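Local coordinates for uncharacterized protein (Helicobacter pylori, PDB 4O5J) that probably mediates adhesion of the bacterium to host tissue by binding sialylated carbohydrates through its extracellular domain, at residues 96-101 with 205-210. Numbering follows the deposited sequence.
Sequences GFWSLY and DLIANT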
loop_
_atom_site.group_PDB
_atom_site.type_symbol
_atom_site.label_atom_id
_atom_site.label_comp_id
_atom_site.label_asym_id
_atom_site.label_seq_id
_atom_site.Cartn_x
_atom_site.Cartn_y
_atom_site.Cartn_z
ATOM N N GLY A 96 5.994 12.034 8.691
ATOM C CA GLY A 96 5.320 12.167 9.977
ATOM C C GLY A 96 6.104 11.455 11.048
ATOM O O GLY A 96 6.323 12.001 12.131
ATOM N N PHE A 97 6.548 10.243 10.770
ATOM C CA PHE A 97 7.361 9.557 11.744
ATOM C C PHE A 97 8.663 10.310 12.028
ATOM O O PHE A 97 9.104 10.468 13.177
ATOM C CB PHE A 97 7.653 8.114 11.339
ATOM C CG PHE A 97 8.507 7.414 12.336
ATOM C CD1 PHE A 97 7.947 6.860 13.474
ATOM C CD2 PHE A 97 9.890 7.378 12.192
ATOM C CE1 PHE A 97 8.743 6.247 14.430
ATOM C CE2 PHE A 97 10.692 6.773 13.141
ATOM C CZ PHE A 97 10.125 6.189 14.262
ATOM N N TRP A 98 9.313 10.759 10.961
ATOM C CA TRP A 98 10.559 11.529 11.129
ATOM C C TRP A 98 10.311 12.711 12.032
ATOM O O TRP A 98 11.114 13.069 12.920
ATOM C CB TRP A 98 11.066 12.026 9.756
ATOM C CG TRP A 98 12.162 12.981 9.959
ATOM C CD1 TRP A 98 12.089 14.342 9.904
ATOM C CD2 TRP A 98 13.541 12.653 10.337
ATOM N NE1 TRP A 98 13.324 14.896 10.187
ATOM C CE2 TRP A 98 14.240 13.907 10.452
ATOM C CE3 TRP A 98 14.226 11.471 10.595
ATOM C CZ2 TRP A 98 15.596 13.978 10.798
ATOM C CZ3 TRP A 98 15.586 11.533 10.929
ATOM C CH2 TRP A 98 16.254 12.782 11.027
ATOM N N SER A 99 9.183 13.356 11.816
ATOM C CA SER A 99 8.777 14.505 12.645
ATOM C C SER A 99 8.659 14.118 14.139
ATOM O O SER A 99 9.086 14.899 15.029
ATOM C CB SER A 99 7.462 15.024 12.127
ATOM O OG SER A 99 7.150 16.183 12.805
ATOM N N LEU A 100 8.154 12.911 14.442
ATOM C CA LEU A 100 8.035 12.448 15.836
ATOM C C LEU A 100 9.402 12.109 16.399
ATOM O O LEU A 100 9.783 12.555 17.499
ATOM C CB LEU A 100 7.152 11.193 15.938
ATOM C CG LEU A 100 5.676 11.353 15.733
ATOM C CD1 LEU A 100 5.012 9.955 15.777
ATOM C CD2 LEU A 100 5.077 12.320 16.795
ATOM N N TYR A 101 10.096 11.235 15.661
ATOM C CA TYR A 101 11.405 10.701 16.042
ATOM C C TYR A 101 12.464 11.817 16.225
ATOM O O TYR A 101 13.240 11.837 17.224
ATOM C CB TYR A 101 11.787 9.756 14.943
ATOM C CG TYR A 101 13.182 9.170 14.946
ATOM C CD1 TYR A 101 13.540 8.180 15.834
ATOM C CD2 TYR A 101 14.130 9.534 13.940
ATOM C CE1 TYR A 101 14.787 7.566 15.796
ATOM C CE2 TYR A 101 15.379 8.923 13.884
ATOM C CZ TYR A 101 15.698 7.952 14.809
ATOM O OH TYR A 101 16.944 7.326 14.746
ATOM N N ASP A 205 15.500 2.659 6.420
ATOM C CA ASP A 205 16.571 1.632 6.588
ATOM C C ASP A 205 17.640 2.151 7.541
ATOM O O ASP A 205 18.121 1.414 8.406
ATOM C CB ASP A 205 17.238 1.278 5.289
ATOM C CG ASP A 205 16.349 0.428 4.403
ATOM O OD1 ASP A 205 15.266 0.022 4.913
ATOM O OD2 ASP A 205 16.682 0.177 3.187
ATOM N N LEU A 206 18.019 3.413 7.375
ATOM C CA LEU A 206 19.069 3.985 8.177
ATOM C C LEU A 206 18.611 4.052 9.634
ATOM O O LEU A 206 19.374 3.731 10.567
ATOM C CB LEU A 206 19.452 5.377 7.654
ATOM C CG LEU A 206 20.619 6.049 8.377
ATOM C CD1 LEU A 206 21.807 5.075 8.462
ATOM C CD2 LEU A 206 21.017 7.315 7.664
ATOM N N ILE A 207 17.381 4.510 9.846
ATOM C CA ILE A 207 16.832 4.544 11.199
ATOM C C ILE A 207 16.811 3.148 11.852
ATOM O O ILE A 207 17.238 2.962 13.023
ATOM C CB ILE A 207 15.421 5.156 11.204
ATOM C CG1 ILE A 207 15.505 6.650 10.770
ATOM C CG2 ILE A 207 14.743 4.989 12.619
ATOM C CD1 ILE A 207 14.183 7.351 10.624
ATOM N N ALA A 208 16.348 2.151 11.089
ATOM C CA ALA A 208 16.256 0.785 11.616
ATOM C C ALA A 208 17.630 0.295 12.014
ATOM O O ALA A 208 17.771 -0.417 12.985
ATOM C CB ALA A 208 15.634 -0.152 10.592
ATOM N N ASN A 209 18.658 0.661 11.262
ATOM C CA ASN A 209 20.011 0.105 11.459
ATOM C C ASN A 209 20.802 0.867 12.473
ATOM O O ASN A 209 21.830 0.430 12.864
ATOM C CB ASN A 209 20.790 0.099 10.162
ATOM C CG ASN A 209 20.320 -0.995 9.294
ATOM O OD1 ASN A 209 20.413 -2.142 9.697
ATOM N ND2 ASN A 209 19.653 -0.662 8.189
ATOM N N THR A 210 20.320 2.019 12.913
ATOM C CA THR A 210 21.061 2.793 13.860
ATOM C C THR A 210 20.630 2.412 15.271
ATOM O O THR A 210 19.451 2.612 15.640
ATOM C CB THR A 210 20.781 4.281 13.640
ATOM O OG1 THR A 210 21.172 4.596 12.313
ATOM C CG2 THR A 210 21.572 5.114 14.626
HETATM O O HOH W 1 17.347 4.792 15.606
#
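One face of the Y101 ring receives the I207 side chain, whereas the rings of F97 and W98 turn only their edges to that same isoleucine. Over the tyrosine face the two branches of I207 divide the work: CG2 makes a CH-pi contact, 4.2 Å from the ring centroid and 27° off the normal, and CD1 lies 3.8 Å from CE2 on the rim of the ring. CD1 also comes near the planes of the two other rings, 4.1 Å from W98 CE3 and 4.3 Å from F97 CE2. CE3 of W98 in turn sits in the plane of the Y101 ring, at its edge.

Helices 82-101 and 193-209 of the mainly helical SabA adhesion domain thus meet near their C-terminal ends, a worked case of a wide helix gap filled from both sides, by aromatic side chains of 96-101 and by I207. The axes of the two segments approach to 12.8 Å and diverge by 37°. With CG anti to the backbone N (chi1 172°), Y101 reaches across and slides past I207 in the opposite direction. M152 from helix 146-163 touches both W98 and Y101, while F243 of helix 241-268 packs on F97 and I207; all four residues that touch across the contact are buried.

Polar atoms meet beyond the ring. A water hydrogen-bonded to Y101 OH at 2.7 Å and to T210 O at 3.0 Å links the tyrosine to the backbone of T210. There T210 OG1 bonds back to L206 O at 2.7 Å, tilted out of the carbonyl plane.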